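Local coordinates for endoglucanase (Mytilus edulis, PDB 1WC2), which hydrolyses internal beta-1,4-glucosidic linkages in cellulose and related beta-glucans, acts on soluble carboxymethylcellulose and also has expansin activity, at residues Thr20-Ser25 and Asp132-Arg137; Gly46-Ala51 and Leu93-Met98; Ala52-Phe57 and Thr100-Asn105; Gln71-Thr76 and Thr150-Val155; Gly87-Gly92 and Met143-Pro148. One frame throughout, in Å; residues are numbered along the deposited sequence.

Contact 1 (Thr20-Ser25 and Asp132-Arg137); sequences TNYHDS and DLENGR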
# COMPACT_ATOMS: atom_id res chain seq x y z
N THR A 20 -3.97 -4.62 4.40
CA THR A 20 -4.08 -6.08 4.40
C THR A 20 -2.82 -6.74 3.84
O THR A 20 -2.44 -6.47 2.70
CB THR A 20 -5.23 -6.58 3.45
OG1 THR A 20 -6.45 -5.84 3.62
CG2 THR A 20 -5.57 -8.07 3.70
N ASN A 21 -2.26 -7.67 4.60
CA ASN A 21 -1.12 -8.45 4.15
C ASN A 21 -1.64 -9.38 3.05
O ASN A 21 -2.69 -9.99 3.22
CB ASN A 21 -0.49 -9.23 5.31
CG ASN A 21 0.30 -8.33 6.24
OD1 ASN A 21 0.94 -7.37 5.79
ND2 ASN A 21 0.25 -8.61 7.53
N TYR A 22 -0.96 -9.41 1.90
CA TYR A 22 -1.36 -10.24 0.76
C TYR A 22 -0.12 -10.79 0.05
O TYR A 22 1.01 -10.38 0.34
CB TYR A 22 -2.29 -9.47 -0.21
CG TYR A 22 -1.66 -8.69 -1.37
CD1 TYR A 22 -2.23 -8.73 -2.65
CD2 TYR A 22 -0.55 -7.86 -1.21
CE1 TYR A 22 -1.70 -8.01 -3.72
CE2 TYR A 22 -0.01 -7.15 -2.29
CZ TYR A 22 -0.57 -7.23 -3.55
OH TYR A 22 -0.03 -6.53 -4.61
N HIS A 23 -0.34 -11.71 -0.88
CA HIS A 23 0.72 -12.16 -1.76
C HIS A 23 0.23 -12.21 -3.19
O HIS A 23 -0.80 -12.85 -3.47
CB HIS A 23 1.23 -13.55 -1.38
CG HIS A 23 2.17 -14.12 -2.39
ND1 HIS A 23 3.28 -13.42 -2.84
CD2 HIS A 23 2.14 -15.27 -3.10
CE1 HIS A 23 3.90 -14.14 -3.76
NE2 HIS A 23 3.23 -15.26 -3.94
N ASP A 24 0.94 -11.54 -4.07
CA ASP A 24 0.66 -11.60 -5.50
C ASP A 24 1.99 -11.69 -6.24
O ASP A 24 2.86 -10.83 -6.01
CB ASP A 24 -0.14 -10.35 -5.89
CG ASP A 24 -0.64 -10.39 -7.31
OD1 ASP A 24 0.20 -10.42 -8.22
OD2 ASP A 24 -1.87 -10.41 -7.60
N SER A 25 2.14 -12.70 -7.12
CA SER A 25 3.37 -12.94 -7.90
C SER A 25 3.29 -12.48 -9.36
O SER A 25 4.24 -12.65 -10.12
CB SER A 25 3.72 -14.44 -7.89
OG SER A 25 2.69 -15.20 -8.48
N ASP A 132 -2.82 -2.88 0.14
CA ASP A 132 -2.47 -4.29 0.31
C ASP A 132 -0.94 -4.34 0.31
O ASP A 132 -0.30 -3.80 -0.59
CB ASP A 132 -3.04 -5.19 -0.81
CG ASP A 132 -4.54 -5.51 -0.68
OD1 ASP A 132 -5.17 -5.21 0.35
OD2 ASP A 132 -5.15 -6.08 -1.61
N LEU A 133 -0.37 -4.94 1.35
CA LEU A 133 1.08 -4.97 1.53
C LEU A 133 1.64 -6.35 1.17
O LEU A 133 1.23 -7.36 1.75
CB LEU A 133 1.44 -4.65 3.00
CG LEU A 133 0.80 -3.40 3.62
CD1 LEU A 133 1.21 -3.23 5.08
CD2 LEU A 133 1.14 -2.17 2.81
N GLU A 134 2.57 -6.39 0.23
CA GLU A 134 3.17 -7.67 -0.12
C GLU A 134 3.85 -8.33 1.09
O GLU A 134 4.68 -7.70 1.75
CB GLU A 134 4.15 -7.50 -1.27
CG GLU A 134 4.86 -8.79 -1.69
CD GLU A 134 3.93 -9.93 -2.13
OE1 GLU A 134 2.97 -9.68 -2.91
OE2 GLU A 134 4.14 -11.09 -1.70
N ASN A 135 3.52 -9.60 1.33
CA ASN A 135 3.95 -10.33 2.53
C ASN A 135 4.31 -11.80 2.28
O ASN A 135 4.40 -12.59 3.23
CB ASN A 135 2.91 -10.24 3.64
CG ASN A 135 3.46 -10.67 5.00
OD1 ASN A 135 4.51 -10.18 5.43
ND2 ASN A 135 2.77 -11.59 5.67
N GLY A 136 4.53 -12.13 1.02
CA GLY A 136 4.83 -13.52 0.67
C GLY A 136 6.12 -14.04 1.29
O GLY A 136 6.29 -15.26 1.41
N ARG A 137 7.02 -13.14 1.68
CA ARG A 137 8.27 -13.51 2.35
C ARG A 137 8.29 -13.07 3.82
O ARG A 137 9.35 -13.00 4.44
CB ARG A 137 9.47 -12.96 1.55
CG ARG A 137 9.60 -13.65 0.20
CD ARG A 137 10.67 -13.08 -0.68
NE ARG A 137 12.02 -13.35 -0.17
CZ ARG A 137 12.72 -14.46 -0.39
NH1 ARG A 137 12.23 -15.44 -1.13
NH2 ARG A 137 13.93 -14.58 0.12
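Thr20-Tyr22 and Asp132-Glu134 run as parallel neighbours in a beta sheet, their axes 4.5 Å apart and inclined by 40°, and the ladder is held by Leu133 N to Thr20 O, Tyr22 N to Leu133 O and, where the strands end, Asn135 N to Tyr22 O. Asp132 and Tyr22 share one side of the sheet. The CB of Asp132 sits over the centre of the Tyr22 ring, 3.7 Å from its centroid, in a CH-pi contact, while the ring edge is turned to the backbone between Leu133 and Glu134. Asp132 OD1 is bound by His130 NE2. At the end of its strand, Glu134 uses both carboxylate oxygens. A bend at chi2 turns its end back to the 20-25 chain, where OE2 accepts from His23 ND1 at 2.7 Å with a nearly straight bond of 170°. OE2 lies close to the imidazole plane, with the carboxylate almost perpendicular to the ring. OE2 also receives Gly136 N at 2.9 Å. OE1 offers its syn lone pair to Asp24 N at 3.0 Å, holding the backbone of Asp24. Behind the sheet the amides of Asn21 and Asn135 stack at 27°, Asn21 ND2 bound to Trp145 O and Asn135 OD1 accepting from Val140 N. By similarity Asp24 is the nucleophile and Asp132 the proton donor, placing this strand pair at the active site of a family 45 double-psi beta barrel.

Contact 2 (Gly46-Ala51 and Leu93-Met98); sequences GSFVAA and LSKTFM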
# COMPACT_ATOMS: atom_id res chain seq x y z
N GLY A 46 10.67 -9.53 -2.21
CA GLY A 46 11.23 -9.30 -0.89
C GLY A 46 11.20 -7.83 -0.50
O GLY A 46 11.69 -7.49 0.58
N SER A 47 10.64 -6.95 -1.34
CA SER A 47 10.61 -5.51 -1.05
C SER A 47 9.35 -5.08 -0.30
O SER A 47 8.37 -5.84 -0.23
CB SER A 47 10.67 -4.72 -2.36
OG SER A 47 11.96 -4.80 -2.93
N PHE A 48 9.40 -3.88 0.28
CA PHE A 48 8.24 -3.20 0.83
C PHE A 48 7.51 -2.51 -0.33
O PHE A 48 7.84 -1.38 -0.72
CB PHE A 48 8.64 -2.22 1.93
CG PHE A 48 9.06 -2.88 3.25
CD1 PHE A 48 10.16 -2.41 3.95
CD2 PHE A 48 8.31 -3.92 3.81
CE1 PHE A 48 10.53 -2.98 5.18
CE2 PHE A 48 8.69 -4.49 5.03
CZ PHE A 48 9.79 -4.00 5.71
N VAL A 49 6.56 -3.25 -0.91
CA VAL A 49 5.73 -2.78 -2.01
C VAL A 49 4.26 -3.03 -1.69
O VAL A 49 3.93 -3.85 -0.83
CB VAL A 49 6.14 -3.44 -3.36
CG1 VAL A 49 7.56 -3.00 -3.75
CG2 VAL A 49 6.00 -4.97 -3.33
N ALA A 50 3.40 -2.32 -2.40
CA ALA A 50 1.98 -2.30 -2.10
C ALA A 50 1.12 -2.21 -3.35
O ALA A 50 1.53 -1.68 -4.38
CB ALA A 50 1.65 -1.14 -1.19
N ALA A 51 -0.11 -2.71 -3.22
CA ALA A 51 -1.18 -2.46 -4.17
C ALA A 51 -2.10 -1.40 -3.57
O ALA A 51 -2.62 -1.58 -2.46
CB ALA A 51 -1.95 -3.75 -4.46
N LEU A 93 5.54 2.48 15.05
CA LEU A 93 6.41 1.78 14.12
C LEU A 93 6.15 2.31 12.72
O LEU A 93 5.02 2.67 12.38
CB LEU A 93 6.15 0.28 14.14
CG LEU A 93 6.36 -0.42 15.49
CD1 LEU A 93 5.98 -1.88 15.36
CD2 LEU A 93 7.79 -0.29 15.96
N SER A 94 7.18 2.35 11.89
CA SER A 94 7.01 2.89 10.54
C SER A 94 7.95 2.31 9.50
O SER A 94 9.16 2.16 9.74
CB SER A 94 7.17 4.41 10.55
OG SER A 94 8.52 4.78 10.74
N LYS A 95 7.38 2.05 8.32
CA LYS A 95 8.13 1.63 7.15
C LYS A 95 7.50 2.30 5.92
O LYS A 95 6.34 2.72 5.97
CB LYS A 95 8.10 0.10 6.96
CG LYS A 95 8.88 -0.72 7.99
CD LYS A 95 10.37 -0.45 7.95
CE LYS A 95 11.15 -1.38 8.88
NZ LYS A 95 12.58 -1.01 8.99
N THR A 96 8.26 2.36 4.83
CA THR A 96 7.82 2.98 3.59
C THR A 96 7.65 1.93 2.48
O THR A 96 8.52 1.06 2.29
CB THR A 96 8.84 4.05 3.18
OG1 THR A 96 8.81 5.14 4.12
CG2 THR A 96 8.50 4.68 1.82
N PHE A 97 6.53 2.03 1.76
CA PHE A 97 6.13 1.09 0.73
C PHE A 97 6.01 1.80 -0.61
O PHE A 97 5.40 2.86 -0.70
CB PHE A 97 4.79 0.44 1.10
CG PHE A 97 4.83 -0.34 2.39
CD1 PHE A 97 4.75 0.31 3.61
CD2 PHE A 97 4.98 -1.72 2.38
CE1 PHE A 97 4.84 -0.39 4.80
CE2 PHE A 97 5.05 -2.43 3.59
CZ PHE A 97 4.98 -1.76 4.79
N MET A 98 6.57 1.22 -1.66
CA MET A 98 6.36 1.72 -3.02
C MET A 98 5.10 1.10 -3.63
O MET A 98 4.93 -0.13 -3.59
CB MET A 98 7.55 1.38 -3.92
CG MET A 98 7.37 1.88 -5.36
SD MET A 98 8.79 1.55 -6.43
CE MET A 98 9.94 2.86 -5.85
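Phe48 and Phe97 form the dense part of this contact, ring against ring, where strand 49-51 begins to pair with Met98 in strand 94-100. The two rings meet obliquely, planes at 60° and centroids 5.2 Å apart, with Phe48 CD2 only 3.6 Å from Phe97 CE2. Phe48 CB presses on Thr96 O at 3.3 Å. Both phenylalanines carry CG opposite the carbonyl carbon (chi1 -74° in Phe48), which brings the rings together beside the strand crossing. Backbone bonds pin that crossing: Met98 N to Phe48 O at 3.0 Å and Ala50 N to Met98 O at 2.9 Å, the second noticeably bent. Ala50 CB closes on Phe97 CB at 4.2 Å. Toward the other end the contact thins out. There the partly exposed Lys95 lays its aliphatic chain over one face of the Phe48 ring, toward its rim, Lys95 CD to Phe48 CE1 3.8 Å, and its NZ goes on to a salt bridge with Asp164. Replacing Phe48 with an alanine would probably open a gap beside Phe97 and deprive the Lys95 methylenes of the ring they lie against. With 58° between the axes of strands 49-51 and 94-98, the pairing is brief and parallel. Strand 129-134 flanks strand 49-53 on its other edge, Leu133 reaching Phe97, whereas strand 72-78 borders 94-100 and helix 157-163 meets Thr96 and Met98.

Contact 3 (Ala52-Phe57 and Thr100-Asn105); sequences ASQMYF and TNLCPN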
# COMPACT_ATOMS: atom_id res chain seq x y z
N ALA A 52 -2.31 -0.29 -4.27
CA ALA A 52 -3.16 0.80 -3.78
C ALA A 52 -4.61 0.64 -4.25
O ALA A 52 -4.87 0.29 -5.40
CB ALA A 52 -2.63 2.15 -4.25
N SER A 53 -5.54 0.95 -3.35
CA SER A 53 -6.95 0.98 -3.68
C SER A 53 -7.18 1.83 -4.95
O SER A 53 -6.50 2.84 -5.18
CB SER A 53 -7.76 1.47 -2.47
OG SER A 53 -7.24 2.68 -1.92
N GLN A 54 -8.16 1.41 -5.77
CA GLN A 54 -8.32 1.91 -7.13
C GLN A 54 -8.27 3.43 -7.28
O GLN A 54 -7.52 3.93 -8.12
CB GLN A 54 -9.64 1.39 -7.73
CG GLN A 54 -10.00 2.02 -9.11
CD GLN A 54 -9.08 1.59 -10.26
OE1 GLN A 54 -9.20 0.46 -10.75
NE2 GLN A 54 -8.18 2.47 -10.69
N MET A 55 -9.09 4.16 -6.54
CA MET A 55 -9.15 5.60 -6.81
C MET A 55 -7.86 6.34 -6.43
O MET A 55 -7.54 7.37 -7.02
CB MET A 55 -10.35 6.23 -6.09
CG MET A 55 -11.65 6.07 -6.82
SD MET A 55 -11.66 7.03 -8.35
CE MET A 55 -11.49 8.50 -7.91
N TYR A 56 -7.09 5.79 -5.48
CA TYR A 56 -5.75 6.32 -5.21
C TYR A 56 -4.73 5.90 -6.27
O TYR A 56 -3.89 6.70 -6.71
CB TYR A 56 -5.24 5.96 -3.79
CG TYR A 56 -4.05 6.83 -3.44
CD1 TYR A 56 -4.24 8.14 -3.00
CD2 TYR A 56 -2.73 6.41 -3.64
CE1 TYR A 56 -3.17 8.99 -2.75
CE2 TYR A 56 -1.64 7.26 -3.38
CZ TYR A 56 -1.88 8.55 -2.93
OH TYR A 56 -0.84 9.43 -2.69
N PHE A 57 -4.78 4.65 -6.70
CA PHE A 57 -3.94 4.19 -7.80
C PHE A 57 -4.05 5.12 -9.02
O PHE A 57 -3.05 5.55 -9.61
CB PHE A 57 -4.33 2.74 -8.16
CG PHE A 57 -3.53 2.14 -9.30
CD1 PHE A 57 -2.29 1.58 -9.08
CD2 PHE A 57 -4.02 2.17 -10.60
CE1 PHE A 57 -1.56 1.03 -10.14
CE2 PHE A 57 -3.30 1.63 -11.66
CZ PHE A 57 -2.07 1.07 -11.44
N THR A 100 3.36 -0.50 -6.41
CA THR A 100 3.70 -1.20 -7.64
C THR A 100 2.50 -1.87 -8.29
O THR A 100 2.65 -2.47 -9.36
CB THR A 100 4.79 -2.28 -7.39
OG1 THR A 100 4.28 -3.24 -6.44
CG2 THR A 100 6.08 -1.67 -6.84
N ASN A 101 1.32 -1.81 -7.68
CA ASN A 101 0.18 -2.55 -8.19
C ASN A 101 -1.12 -1.86 -7.76
O ASN A 101 -1.11 -0.90 -6.98
CB ASN A 101 0.28 -4.02 -7.70
CG ASN A 101 -0.49 -5.03 -8.56
OD1 ASN A 101 -1.12 -4.71 -9.56
ND2 ASN A 101 -0.41 -6.30 -8.17
N LEU A 102 -2.21 -2.37 -8.32
CA LEU A 102 -3.58 -1.91 -8.07
C LEU A 102 -4.33 -2.92 -7.19
O LEU A 102 -4.23 -4.13 -7.42
CB LEU A 102 -4.30 -1.81 -9.43
CG LEU A 102 -5.82 -1.71 -9.40
CD1 LEU A 102 -6.30 -0.43 -8.75
CD2 LEU A 102 -6.39 -1.84 -10.80
N CYS A 103 -5.08 -2.42 -6.20
CA CYS A 103 -6.11 -3.19 -5.49
C CYS A 103 -7.46 -2.78 -6.08
O CYS A 103 -7.98 -1.70 -5.75
CB CYS A 103 -6.09 -2.91 -3.98
SG CYS A 103 -7.40 -3.71 -3.01
N PRO A 104 -8.01 -3.59 -6.99
CA PRO A 104 -9.21 -3.16 -7.73
C PRO A 104 -10.47 -3.18 -6.90
O PRO A 104 -10.58 -4.00 -6.00
CB PRO A 104 -9.28 -4.14 -8.92
CG PRO A 104 -8.55 -5.35 -8.49
CD PRO A 104 -7.54 -4.91 -7.45
N ASN A 105 -11.39 -2.27 -7.21
CA ASN A 105 -12.69 -2.21 -6.56
C ASN A 105 -13.66 -3.24 -7.18
O ASN A 105 -14.60 -2.92 -7.93
CB ASN A 105 -13.26 -0.79 -6.67
CG ASN A 105 -14.58 -0.67 -5.97
OD1 ASN A 105 -14.94 -1.54 -5.19
ND2 ASN A 105 -15.31 0.41 -6.22
O HOH W 1 -11.22 -1.28 -9.98
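Leu102 stands at about a right angle to Phe57 and lies over one face of its ring: Leu102 CB is above the ring centre, 3.8 Å from the centroid and 6° from the normal, a clean CH-pi contact. Its CD1 reaches back to the start of the helix, 3.8 Å from Phe57 CB and 3.5 Å from Gln54 CA, so this one methyl sits in the angle between the first turn and the ring. With CG trans to N (chi1 179°), Phe57 extends its ring beneath the strand, and CD1 comes to 3.5 Å from Asn101 O. A glycine in place of Phe57 would probably leave Leu102 CB without a surface to rest on and open a gap under the strand. Gln54 crosses Leu102 obliquely, its chain bent at chi2 (70°) to bring OE1 against both leucine methyls. OE1 also accepts from a water that in turn takes Asn105 N, while NE2 is bound to Lys62 O. Parallel pairing of Ala52-Ser53 with Leu102-Cys103 supplies the frame, through Ala52 N to Asn101 O at 3.0 Å and a straight Cys103 N to Ala52 O at 2.8 Å. The chemistry is thus mainly apolar packing over one ring face, fastened by backbone bonds, with Cys103 tied outward to Cys113 and its side chain touching Asp132, so that strand 102-103 lies next to the proton donor assigned by similarity.

Contact 4 (Gln71-Thr76 and Thr150-Val155); sequences QCIKLT and TTWEVV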
# COMPACT_ATOMS: atom_id res chain seq x y z
N GLN A 71 5.03 5.72 -6.49
CA GLN A 71 5.04 6.65 -5.37
C GLN A 71 5.30 5.87 -4.09
O GLN A 71 4.77 4.76 -3.91
CB GLN A 71 3.70 7.38 -5.27
CG GLN A 71 3.71 8.50 -4.27
CD GLN A 71 2.37 9.20 -4.18
OE1 GLN A 71 1.37 8.57 -3.81
NE2 GLN A 71 2.34 10.49 -4.49
N CYS A 72 6.10 6.45 -3.20
CA CYS A 72 6.35 5.85 -1.89
C CYS A 72 5.49 6.49 -0.80
O CYS A 72 5.36 7.73 -0.73
CB CYS A 72 7.83 5.91 -1.53
SG CYS A 72 8.83 4.76 -2.51
N ILE A 73 4.93 5.63 0.03
CA ILE A 73 4.04 5.99 1.13
C ILE A 73 4.64 5.46 2.44
O ILE A 73 4.84 4.26 2.59
CB ILE A 73 2.63 5.35 0.95
CG1 ILE A 73 2.03 5.67 -0.42
CG2 ILE A 73 1.73 5.76 2.12
CD1 ILE A 73 1.74 7.09 -0.63
N LYS A 74 4.91 6.37 3.37
CA LYS A 74 5.38 6.02 4.70
C LYS A 74 4.18 5.80 5.62
O LYS A 74 3.34 6.70 5.78
CB LYS A 74 6.28 7.13 5.26
CG LYS A 74 6.86 6.81 6.63
CD LYS A 74 7.82 7.89 7.12
CE LYS A 74 8.39 7.58 8.51
NZ LYS A 74 9.17 8.74 9.02
N LEU A 75 4.09 4.60 6.18
CA LEU A 75 3.01 4.22 7.09
C LEU A 75 3.53 4.22 8.52
O LEU A 75 4.61 3.70 8.77
CB LEU A 75 2.50 2.83 6.74
CG LEU A 75 1.86 2.65 5.36
CD1 LEU A 75 1.33 1.23 5.22
CD2 LEU A 75 0.75 3.67 5.13
N THR A 76 2.75 4.78 9.44
CA THR A 76 3.05 4.77 10.87
C THR A 76 1.90 4.09 11.60
O THR A 76 0.74 4.46 11.42
CB THR A 76 3.23 6.22 11.37
OG1 THR A 76 4.33 6.82 10.67
CG2 THR A 76 3.59 6.23 12.86
N THR A 150 -3.05 2.48 10.26
CA THR A 150 -1.91 3.39 10.10
C THR A 150 -2.35 4.82 9.81
O THR A 150 -3.49 5.05 9.41
CB THR A 150 -1.00 2.93 8.93
OG1 THR A 150 -1.68 3.08 7.67
CG2 THR A 150 -0.56 1.46 9.07
N THR A 151 -1.41 5.75 9.98
CA THR A 151 -1.48 7.06 9.32
C THR A 151 -0.43 7.07 8.20
O THR A 151 0.57 6.35 8.26
CB THR A 151 -1.27 8.24 10.30
OG1 THR A 151 -0.05 8.06 11.02
CG2 THR A 151 -2.40 8.27 11.33
N TRP A 152 -0.66 7.88 7.16
CA TRP A 152 0.12 7.77 5.93
C TRP A 152 0.54 9.14 5.39
O TRP A 152 -0.13 10.16 5.61
CB TRP A 152 -0.67 7.00 4.86
CG TRP A 152 -1.87 7.72 4.34
CD1 TRP A 152 -3.11 7.73 4.89
CD2 TRP A 152 -1.96 8.47 3.13
NE1 TRP A 152 -3.96 8.48 4.12
CE2 TRP A 152 -3.28 8.94 3.02
CE3 TRP A 152 -1.04 8.80 2.12
CZ2 TRP A 152 -3.71 9.71 1.93
CZ3 TRP A 152 -1.47 9.56 1.04
CH2 TRP A 152 -2.79 10.01 0.96
N GLU A 153 1.65 9.16 4.67
CA GLU A 153 2.18 10.37 4.05
C GLU A 153 3.04 9.97 2.84
O GLU A 153 3.60 8.86 2.81
CB GLU A 153 3.01 11.16 5.07
CG GLU A 153 4.25 10.40 5.50
CD GLU A 153 4.99 10.98 6.69
OE1 GLU A 153 5.52 12.11 6.56
OE2 GLU A 153 5.06 10.30 7.74
N VAL A 154 3.15 10.86 1.86
CA VAL A 154 4.02 10.66 0.71
C VAL A 154 5.45 11.09 1.06
O VAL A 154 5.67 12.14 1.68
CB VAL A 154 3.51 11.48 -0.51
CG1 VAL A 154 4.45 11.35 -1.71
CG2 VAL A 154 2.10 11.03 -0.89
N VAL A 155 6.43 10.25 0.69
CA VAL A 155 7.84 10.51 0.95
C VAL A 155 8.69 10.17 -0.29
O VAL A 155 8.22 9.50 -1.21
CB VAL A 155 8.36 9.69 2.16
CG1 VAL A 155 7.68 10.13 3.45
CG2 VAL A 155 8.17 8.20 1.94
O HOH W 2 7.33 9.06 -3.76
O HOH W 3 3.62 8.05 8.29
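Antiparallel strands of the double-psi barrel pair here, 72-76 against 150-155. Before the ladder starts, Gln71 lies across Val154, its NE2 3.6 Å from both valine methyls, while OE1 is held by Tyr56 OH. Cys72, disulfide-bonded to Cys157, accepts Val155 N at its O, and a water joins Cys72 N to Val155 O. Ile73 turns to the opposite side of the sheet, where CG2 meets Trp152 CB at 3.8 Å and CD1 touches Val154 CG2; the indole NE1 itself is bound by Ser15 OG. Lys74 exchanges both backbone bonds with Glu153, Lys74 N to Glu153 O at 2.9 Å and Glu153 N to Lys74 O at 3.2 Å. Their side chains run alongside each other in the same direction, yet Lys74 NZ stays 4.6 Å from Glu153 OE2, beyond a salt bridge. Leu75, with CG opposite its carbonyl carbon (chi1 -63°), wedges CD2 between Trp152 CB and Thr150 OG1, a hydroxyl bound to Ala17 O. Thr76 closes the ladder through two bonds with Thr151 that lie in the carbonyl planes. Thr76 OG1 is 2.8 Å from a water that also lies 2.7 Å from Glu153 OE2.

Contact 5 (Gly87-Gly92 and Met143-Pro148); sequences GPVREG and MGWNNP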
# COMPACT_ATOMS: atom_id res chain seq x y z
N GLY A 87 -4.45 -7.56 14.17
CA GLY A 87 -4.11 -7.76 15.57
C GLY A 87 -3.22 -6.68 16.13
O GLY A 87 -2.81 -5.76 15.41
N PRO A 88 -2.94 -6.78 17.44
CA PRO A 88 -2.18 -5.75 18.16
C PRO A 88 -0.76 -5.52 17.63
O PRO A 88 -0.11 -6.44 17.15
CB PRO A 88 -2.13 -6.28 19.61
CG PRO A 88 -3.09 -7.37 19.71
CD PRO A 88 -3.39 -7.86 18.34
N VAL A 89 -0.32 -4.26 17.73
CA VAL A 89 1.03 -3.86 17.36
C VAL A 89 1.46 -2.63 18.18
O VAL A 89 0.61 -1.84 18.59
CB VAL A 89 1.10 -3.54 15.84
CG1 VAL A 89 0.25 -2.32 15.50
CG2 VAL A 89 2.53 -3.35 15.37
N ARG A 90 2.76 -2.46 18.40
CA ARG A 90 3.26 -1.25 19.04
C ARG A 90 2.91 -0.02 18.20
O ARG A 90 3.02 -0.08 16.98
CB ARG A 90 4.78 -1.33 19.25
CG ARG A 90 5.32 -0.16 20.06
CD ARG A 90 6.46 -0.51 20.97
NE ARG A 90 7.64 -0.80 20.17
CZ ARG A 90 8.20 -2.00 20.00
NH1 ARG A 90 7.71 -3.09 20.60
NH2 ARG A 90 9.27 -2.10 19.23
N GLU A 91 2.50 1.06 18.85
CA GLU A 91 2.23 2.34 18.17
C GLU A 91 3.55 2.98 17.80
O GLU A 91 4.53 2.91 18.55
CB GLU A 91 1.43 3.30 19.06
CG GLU A 91 1.21 4.67 18.43
CD GLU A 91 0.20 5.56 19.13
OE1 GLU A 91 -0.25 5.24 20.25
OE2 GLU A 91 -0.15 6.60 18.52
N GLY A 92 3.59 3.63 16.63
CA GLY A 92 4.71 4.45 16.23
C GLY A 92 5.77 3.75 15.40
O GLY A 92 6.79 4.36 15.09
N MET A 143 7.71 -8.27 11.27
CA MET A 143 7.77 -7.12 12.17
C MET A 143 6.64 -7.08 13.19
O MET A 143 6.50 -6.12 13.93
CB MET A 143 7.66 -5.81 11.38
CG MET A 143 8.67 -5.62 10.31
SD MET A 143 8.62 -3.94 9.60
CE MET A 143 7.07 -3.95 8.68
N GLY A 144 5.79 -8.11 13.21
CA GLY A 144 4.64 -8.10 14.09
C GLY A 144 3.48 -7.26 13.56
O GLY A 144 2.55 -6.97 14.31
N TRP A 145 3.53 -6.87 12.29
CA TRP A 145 2.43 -6.12 11.68
C TRP A 145 1.39 -7.08 11.07
O TRP A 145 1.59 -7.65 9.98
CB TRP A 145 2.94 -5.22 10.55
CG TRP A 145 3.77 -4.00 10.91
CD1 TRP A 145 4.65 -3.84 11.96
CD2 TRP A 145 3.87 -2.81 10.12
NE1 TRP A 145 5.24 -2.60 11.88
CE2 TRP A 145 4.79 -1.95 10.76
CE3 TRP A 145 3.25 -2.37 8.93
CZ2 TRP A 145 5.10 -0.68 10.25
CZ3 TRP A 145 3.56 -1.12 8.43
CH2 TRP A 145 4.47 -0.29 9.09
N ASN A 146 0.28 -7.26 11.79
CA ASN A 146 -0.88 -8.04 11.33
C ASN A 146 -1.98 -7.05 10.94
O ASN A 146 -2.81 -6.68 11.77
CB ASN A 146 -1.34 -9.01 12.44
CG ASN A 146 -2.59 -9.82 12.08
OD1 ASN A 146 -3.17 -10.51 12.95
ND2 ASN A 146 -3.02 -9.77 10.84
N ASN A 147 -1.96 -6.60 9.69
CA ASN A 147 -2.92 -5.63 9.17
C ASN A 147 -3.13 -4.42 10.08
O ASN A 147 -4.27 -4.07 10.44
CB ASN A 147 -4.25 -6.33 8.87
CG ASN A 147 -4.09 -7.49 7.92
OD1 ASN A 147 -3.04 -7.64 7.29
ND2 ASN A 147 -5.13 -8.30 7.78
N PRO A 148 -2.05 -3.74 10.46
CA PRO A 148 -2.20 -2.61 11.37
C PRO A 148 -3.01 -1.46 10.75
O PRO A 148 -2.96 -1.23 9.54
CB PRO A 148 -0.75 -2.14 11.58
CG PRO A 148 -0.05 -2.56 10.35
CD PRO A 148 -0.64 -3.89 10.02
O HOH W 4 -0.37 -5.85 14.09
O HOH W 5 2.75 -6.87 16.93
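Two irregular connections of the barrel meet here: the loop at 87-92 precedes strand 94-100, and the loop at 143-148 runs up to the start of strand 148-155. Val89 is the side chain that joins them, a branched wedge with one methyl for each neighbour. CG2, lying trans to the backbone N, points at the indole of Trp145 and comes to 4.0 Å from CD1, meeting the ring obliquely; it also touches Gly144 O at 3.8 Å. CG1 takes the position between N and the carbonyl carbon (chi1 66°) and rests on Pro148 CB at 4.0 Å. One face of the indole is covered from its own loop by Met143 CE, 3.6 Å above the ring plane over its centre. One direct hydrogen bond joins the backbones, Gly87 N to Asn146 O at 3.0 Å. Water does the remaining polar work. One molecule donates to both Pro88 O and Gly144 O, the latter at 2.6 Å, and a second accepts from Asn146 N at 2.8 Å beside Gly87 O. The 143-148 loop is tied to strand 14-22 as well, with Asn147 OD1 accepting from Asn21 N and Trp145 O from Asn21 ND2. The Pro148 side chain is about 11 Å from that of Asp132, the proton donor by similarity. The contact is a water-bridged loop-loop packing at the edge of the double-psi barrel.

Overall arrangement
All five contacts belong to one double-psi beta barrel, four using its curled mixed sheet. Contacts 2 and 3 share strand 49-53, with centres about 15 Å apart; strand 129-134 of contact 1 lies on the other edge of that strand. Contact 4 pairs 72-78 with 148-155 and meets contact 2 where 72-78 neighbours 94-100, their centres about 9 Å apart. Contact 5 ties loops at one end, about 23 Å from contact 3 between centres. Along the chain most segments alternate, though contacts 2 and 3 fall within contact 1 and contact 5 within contact 4. This interleaving brings the presumed catalytic aspartates near each other, Asp132 on strand 129-134 and Asp24 just past its neighbour, strand 14-22.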